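Local coordinates for protein 7,8-dihydro-6-hydroxymethylpterin pyrophosphokinase-dihydropteroate synthase (Plasmodium falciparum, PDB 6JWS) that probably carries out two successive steps of folate biosynthesis, pyrophosphorylating hydroxymethyldihydropterin with ATP and then joining the product to 4-aminobenzoate to give dihydropteroate, at residues P477-F489 and D499-I513. The protein carries 1 engineered substitution. Residues are numbered along the deposited sequence; the frame is centred on the assembly and turned at random.
Sequences PIISIDTINYNVF and DILNDISACTNNPEI. With PT1 (pteroic acid), chain I.
Asp-499 and Ile-479 start the pairing of two parallel strands: Ile-479 N reaches the anti lone pair of Asp-499 OD2 at 2.8 Å, while Ile-479 O accepts from the backbone N of both Asp-499 and Ile-500. The ladder then runs from Ile-481 N to Ile-500 O and from Asn-502 N to Ile-481 O, fading into a weak bond from Thr-483 N to Asn-502 O. In the loops beyond, Asn-509 ND2 donates to Ile-484 O (2.9 Å) from above the carbonyl plane.

At the strand ends Asp-482 and Asn-502 run alongside each other, their carboxylate and amide planes 38° apart, both with CG anti to the backbone N (chi1 -173° and 175°), and meet the pterin of pteroic acid. The Asn-502 amide grips it twice: OD1 accepts from PT1 N11 at 2.9 Å and ND2 donates to PT1 N9 at 3.2 Å; Asp-482 OD2 lies 2.7 Å from PT1 N8. One water donates to Asp-482 OD1 and Asn-502 O and accepts from Ile-504 N.

On the sheet face of Ile-481 and Leu-501, Leu-501 CB sits over the Phe-489 ring, 4.0 Å from its centroid, a CH-pi contact; Ile-513 CD1, from the loop beyond, meets Phe-489 CB at 3.8 Å.

This is a beta-alpha-beta unit of the TIM barrel: helix 486-494 links the strands, strand 428-432 pairs with the far edge of 478-482, and helix 448-464 packs on Ile-479 and Ile-481.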
loop_
_atom_site.group_PDB
_atom_site.type_symbol
_atom_site.label_atom_id
_atom_site.label_comp_id
_atom_site.label_asym_id
_atom_site.label_seq_id
_atom_site.Cartn_x
_atom_site.Cartn_y
_atom_site.Cartn_z
ATOM N N PRO B 477 -3.622 -16.966 24.173
ATOM C CA PRO B 477 -2.848 -16.978 22.939
ATOM C C PRO B 477 -2.714 -18.415 22.455
ATOM O O PRO B 477 -2.727 -19.355 23.240
ATOM C CB PRO B 477 -1.490 -16.370 23.311
ATOM C CG PRO B 477 -1.381 -16.610 24.802
ATOM C CD PRO B 477 -2.798 -16.633 25.346
ATOM N N ILE B 478 -2.684 -18.550 21.133
ATOM C CA ILE B 478 -2.391 -19.795 20.458
ATOM C C ILE B 478 -0.896 -20.022 20.635
ATOM O O ILE B 478 -0.117 -19.065 20.606
ATOM C CB ILE B 478 -2.830 -19.627 18.993
ATOM C CG1 ILE B 478 -4.301 -19.191 18.932
ATOM C CG2 ILE B 478 -2.569 -20.883 18.190
ATOM C CD1 ILE B 478 -4.828 -18.902 17.542
ATOM N N ILE B 479 -0.511 -21.280 20.874
ATOM C CA ILE B 479 0.891 -21.608 21.082
ATOM C C ILE B 479 1.400 -22.425 19.898
ATOM O O ILE B 479 0.870 -23.496 19.586
ATOM C CB ILE B 479 1.117 -22.349 22.422
ATOM C CG1 ILE B 479 0.602 -21.554 23.629
ATOM C CG2 ILE B 479 2.578 -22.719 22.600
ATOM C CD1 ILE B 479 1.133 -20.137 23.685
ATOM N N SER B 480 2.504 -21.951 19.320
ATOM C CA SER B 480 3.178 -22.646 18.245
ATOM C C SER B 480 4.554 -23.134 18.716
ATOM O O SER B 480 5.297 -22.404 19.380
ATOM C CB SER B 480 3.292 -21.704 17.058
ATOM O OG SER B 480 4.032 -22.305 16.014
ATOM N N ILE B 481 4.917 -24.365 18.341
ATOM C CA ILE B 481 6.249 -24.860 18.685
ATOM C C ILE B 481 7.089 -25.018 17.420
ATOM O O ILE B 481 6.709 -25.737 16.504
ATOM C CB ILE B 481 6.221 -26.147 19.536
ATOM C CG1 ILE B 481 7.626 -26.723 19.721
ATOM C CG2 ILE B 481 5.274 -27.204 18.986
ATOM C CD1 ILE B 481 7.767 -27.504 21.001
ATOM N N ASP B 482 8.235 -24.337 17.400
ATOM C CA ASP B 482 9.195 -24.404 16.320
ATOM C C ASP B 482 10.065 -25.638 16.550
ATOM O O ASP B 482 11.115 -25.550 17.202
ATOM C CB ASP B 482 10.028 -23.119 16.301
ATOM C CG ASP B 482 10.984 -22.960 15.120
ATOM O OD1 ASP B 482 11.284 -23.961 14.428
ATOM O OD2 ASP B 482 11.430 -21.813 14.884
ATOM N N THR B 483 9.617 -26.775 16.013
ATOM C CA THR B 483 10.373 -28.014 16.124
ATOM C C THR B 483 10.251 -28.840 14.836
ATOM O O THR B 483 9.266 -28.720 14.099
ATOM C CB THR B 483 9.937 -28.822 17.361
ATOM O OG1 THR B 483 10.897 -29.865 17.508
ATOM C CG2 THR B 483 8.549 -29.436 17.276
ATOM N N ILE B 484 11.228 -29.724 14.605
ATOM C CA ILE B 484 11.139 -30.735 13.560
ATOM C C ILE B 484 11.127 -32.110 14.226
ATOM O O ILE B 484 11.178 -33.153 13.544
ATOM C CB ILE B 484 12.324 -30.624 12.581
ATOM C CG1 ILE B 484 13.664 -30.906 13.277
ATOM C CG2 ILE B 484 12.319 -29.272 11.869
ATOM C CD1 ILE B 484 14.870 -30.819 12.352
ATOM N N ASN B 485 11.046 -32.101 15.561
ATOM C CA ASN B 485 11.348 -33.305 16.314
ATOM C C ASN B 485 10.075 -33.979 16.811
ATOM O O ASN B 485 9.336 -33.442 17.630
ATOM C CB ASN B 485 12.417 -33.078 17.386
ATOM C CG ASN B 485 12.828 -34.375 18.041
ATOM O OD1 ASN B 485 12.174 -34.836 18.982
ATOM N ND2 ASN B 485 13.881 -34.994 17.524
ATOM N N TYR B 486 9.845 -35.185 16.298
ATOM C CA TYR B 486 8.728 -36.023 16.690
ATOM C C TYR B 486 8.566 -36.118 18.213
ATOM O O TYR B 486 7.475 -35.866 18.729
ATOM C CB TYR B 486 8.913 -37.406 16.072
ATOM C CG TYR B 486 7.787 -38.348 16.399
ATOM C CD1 TYR B 486 7.780 -39.076 17.583
ATOM C CD2 TYR B 486 6.742 -38.524 15.514
ATOM C CE1 TYR B 486 6.753 -39.948 17.887
ATOM C CE2 TYR B 486 5.707 -39.403 15.793
ATOM C CZ TYR B 486 5.707 -40.101 16.992
ATOM O OH TYR B 486 4.689 -40.967 17.269
ATOM N N ASN B 487 9.634 -36.498 18.934
ATOM C CA ASN B 487 9.522 -36.755 20.367
ATOM C C ASN B 487 9.116 -35.493 21.122
ATOM O O ASN B 487 8.272 -35.551 22.015
ATOM C CB ASN B 487 10.771 -37.427 20.949
ATOM C CG ASN B 487 10.775 -38.914 20.651
ATOM O OD1 ASN B 487 9.723 -39.511 20.456
ATOM N ND2 ASN B 487 11.943 -39.525 20.573
ATOM N N VAL B 488 9.694 -34.352 20.738
ATOM C CA VAL B 488 9.367 -33.086 21.372
ATOM C C VAL B 488 7.899 -32.768 21.104
ATOM O O VAL B 488 7.129 -32.547 22.040
ATOM C CB VAL B 488 10.322 -31.962 20.910
ATOM C CG1 VAL B 488 9.798 -30.570 21.265
ATOM C CG2 VAL B 488 11.731 -32.165 21.470
ATOM N N PHE B 489 7.493 -32.814 19.826
ATOM C CA PHE B 489 6.118 -32.488 19.499
ATOM C C PHE B 489 5.145 -33.414 20.226
ATOM O O PHE B 489 4.113 -32.941 20.695
ATOM C CB PHE B 489 5.833 -32.464 17.990
ATOM C CG PHE B 489 4.483 -31.848 17.652
ATOM C CD1 PHE B 489 4.215 -30.516 17.934
ATOM C CD2 PHE B 489 3.476 -32.594 17.053
ATOM C CE1 PHE B 489 2.982 -29.949 17.632
ATOM C CE2 PHE B 489 2.260 -32.014 16.715
ATOM C CZ PHE B 489 2.002 -30.700 17.025
ATOM N N ASP B 499 -0.678 -25.697 20.311
ATOM C CA ASP B 499 -1.708 -25.764 19.290
ATOM C C ASP B 499 -1.152 -26.034 17.888
ATOM O O ASP B 499 -1.837 -26.644 17.082
ATOM C CB ASP B 499 -2.480 -24.450 19.262
ATOM C CG ASP B 499 -3.013 -24.150 20.641
ATOM O OD1 ASP B 499 -3.823 -24.988 21.125
ATOM O OD2 ASP B 499 -2.561 -23.125 21.240
ATOM N N ILE B 500 0.041 -25.528 17.563
ATOM C CA ILE B 500 0.484 -25.474 16.174
ATOM C C ILE B 500 1.887 -26.068 16.076
ATOM O O ILE B 500 2.748 -25.715 16.874
ATOM C CB ILE B 500 0.470 -24.015 15.644
ATOM C CG1 ILE B 500 -0.953 -23.471 15.486
ATOM C CG2 ILE B 500 1.251 -23.904 14.326
ATOM C CD1 ILE B 500 -1.040 -21.988 15.193
ATOM N N LEU B 501 2.097 -26.977 15.113
ATOM C CA LEU B 501 3.444 -27.369 14.729
ATOM C C LEU B 501 4.002 -26.359 13.715
ATOM O O LEU B 501 3.416 -26.108 12.663
ATOM C CB LEU B 501 3.438 -28.803 14.178
ATOM C CG LEU B 501 4.756 -29.295 13.550
ATOM C CD1 LEU B 501 5.886 -29.352 14.580
ATOM C CD2 LEU B 501 4.587 -30.671 12.926
ATOM N N ASN B 502 5.164 -25.794 14.040
ATOM C CA ASN B 502 5.925 -24.979 13.116
ATOM C C ASN B 502 7.159 -25.772 12.681
ATOM O O ASN B 502 8.154 -25.810 13.399
ATOM C CB ASN B 502 6.311 -23.652 13.778
ATOM C CG ASN B 502 7.214 -22.813 12.909
ATOM O OD1 ASN B 502 7.292 -23.048 11.705
ATOM N ND2 ASN B 502 7.930 -21.865 13.507
ATOM N N ASP B 503 7.091 -26.404 11.497
ATOM C CA ASP B 503 8.109 -27.355 11.066
ATOM C C ASP B 503 8.910 -26.762 9.898
ATOM O O ASP B 503 8.460 -26.759 8.753
ATOM C CB ASP B 503 7.470 -28.709 10.746
ATOM C CG ASP B 503 8.458 -29.848 10.505
ATOM O OD1 ASP B 503 9.503 -29.631 9.798
ATOM O OD2 ASP B 503 8.203 -30.949 11.055
ATOM N N ILE B 504 10.118 -26.266 10.199
ATOM C CA ILE B 504 10.927 -25.592 9.194
ATOM C C ILE B 504 11.457 -26.570 8.138
ATOM O O ILE B 504 12.013 -26.130 7.140
ATOM C CB ILE B 504 12.046 -24.748 9.832
ATOM C CG1 ILE B 504 13.083 -25.601 10.586
ATOM C CG2 ILE B 504 11.458 -23.634 10.699
ATOM C CD1 ILE B 504 14.390 -24.870 10.879
ATOM N N SER B 505 11.266 -27.880 8.320
ATOM C CA SER B 505 11.625 -28.845 7.283
ATOM C C SER B 505 10.421 -29.207 6.403
ATOM O O SER B 505 10.511 -30.083 5.546
ATOM C CB SER B 505 12.316 -30.094 7.865
ATOM O OG SER B 505 11.384 -31.006 8.467
ATOM N N ALA B 506 9.278 -28.560 6.640
ATOM C CA ALA B 506 8.001 -28.922 6.034
ATOM C C ALA B 506 7.705 -30.412 6.255
ATOM O O ALA B 506 7.141 -31.082 5.390
ATOM C CB ALA B 506 7.941 -28.515 4.573
ATOM N N CYS B 507 8.093 -30.910 7.440
ATOM C CA CYS B 507 7.798 -32.263 7.884
ATOM C C CYS B 507 8.540 -33.281 7.014
ATOM O O CYS B 507 8.062 -34.392 6.828
ATOM C CB CYS B 507 6.301 -32.543 7.828
ATOM S SG CYS B 507 5.295 -31.445 8.865
ATOM N N THR B 508 9.685 -32.894 6.438
ATOM C CA THR B 508 10.506 -33.858 5.731
ATOM C C THR B 508 11.557 -34.476 6.653
ATOM O O THR B 508 12.103 -35.512 6.286
ATOM C CB THR B 508 11.208 -33.272 4.494
ATOM O OG1 THR B 508 12.067 -32.210 4.911
ATOM C CG2 THR B 508 10.254 -32.786 3.422
ATOM N N ASN B 509 11.909 -33.826 7.782
ATOM C CA ASN B 509 12.871 -34.411 8.714
ATOM C C ASN B 509 12.312 -35.729 9.252
ATOM O O ASN B 509 13.036 -36.707 9.367
ATOM C CB ASN B 509 13.250 -33.528 9.912
ATOM C CG ASN B 509 13.984 -34.296 11.012
ATOM O OD1 ASN B 509 15.115 -34.743 10.830
ATOM N ND2 ASN B 509 13.382 -34.439 12.185
ATOM N N ASN B 510 11.025 -35.732 9.599
ATOM C CA ASN B 510 10.396 -36.922 10.135
ATOM C C ASN B 510 8.914 -36.893 9.777
ATOM O O ASN B 510 8.110 -36.379 10.558
ATOM C CB ASN B 510 10.591 -37.052 11.653
ATOM C CG ASN B 510 10.093 -38.399 12.137
ATOM O OD1 ASN B 510 9.391 -39.085 11.396
ATOM N ND2 ASN B 510 10.456 -38.795 13.358
ATOM N N PRO B 511 8.512 -37.419 8.594
ATOM C CA PRO B 511 7.118 -37.354 8.143
ATOM C C PRO B 511 6.109 -37.938 9.129
ATOM O O PRO B 511 4.950 -37.528 9.105
ATOM C CB PRO B 511 7.112 -38.081 6.795
ATOM C CG PRO B 511 8.545 -37.930 6.321
ATOM C CD PRO B 511 9.391 -38.026 7.576
ATOM N N GLU B 512 6.579 -38.783 10.070
ATOM C CA GLU B 512 5.698 -39.391 11.062
ATOM C C GLU B 512 5.093 -38.333 11.989
ATOM O O GLU B 512 4.042 -38.564 12.584
ATOM C CB GLU B 512 6.381 -40.515 11.861
ATOM C CG GLU B 512 7.146 -41.533 11.003
ATOM C CD GLU B 512 6.334 -42.307 9.966
ATOM O OE1 GLU B 512 5.120 -42.500 10.181
ATOM O OE2 GLU B 512 6.913 -42.725 8.931
ATOM N N ILE B 513 5.748 -37.166 12.107
ATOM C CA ILE B 513 5.249 -36.095 12.967
ATOM C C ILE B 513 3.831 -35.712 12.552
ATOM O O ILE B 513 3.088 -35.155 13.359
ATOM C CB ILE B 513 6.215 -34.887 12.973
ATOM C CG1 ILE B 513 6.027 -33.999 14.206
ATOM C CG2 ILE B 513 6.159 -34.083 11.673
ATOM C CD1 ILE B 513 7.175 -33.041 14.434
HETATM C C2 PT1 I . 10.885 -18.496 9.756
HETATM C C3 PT1 I . 11.760 -18.838 10.878
HETATM C C5 PT1 I . 11.281 -19.891 11.780
HETATM N N6 PT1 I . 12.949 -18.232 11.105
HETATM C C7 PT1 I . 9.315 -20.138 10.432
HETATM N N9 PT1 I . 10.080 -20.483 11.518
HETATM C C10 PT1 I . 13.713 -18.630 12.157
HETATM N N11 PT1 I . 8.110 -20.769 10.183
HETATM C C12 PT1 I . 13.277 -19.648 12.996
HETATM C C21 PT1 I . 19.004 -14.551 8.447
HETATM O O22 PT1 I . 19.396 -13.497 9.018
HETATM O O1 PT1 I . 11.261 -17.548 8.889
HETATM N N4 PT1 I . 9.713 -19.148 9.589
HETATM N N8 PT1 I . 12.078 -20.238 12.805
HETATM C C13 PT1 I . 15.053 -17.976 12.364
HETATM N N14 PT1 I . 15.972 -18.433 11.285
HETATM C C15 PT1 I . 16.703 -17.524 10.598
HETATM C C16 PT1 I . 17.032 -17.757 9.246
HETATM C C17 PT1 I . 17.136 -16.338 11.276
HETATM C C18 PT1 I . 17.788 -16.783 8.549
HETATM C C19 PT1 I . 17.908 -15.382 10.569
HETATM C C20 PT1 I . 18.215 -15.597 9.202
HETATM O O23 PT1 I . 19.262 -14.732 7.245
HETATM O O HOH W 1 -3.808 -22.090 23.410
HETATM O O HOH W 2 10.809 -26.239 13.144
HETATM O O HOH W 3 9.944 -33.226 10.772
#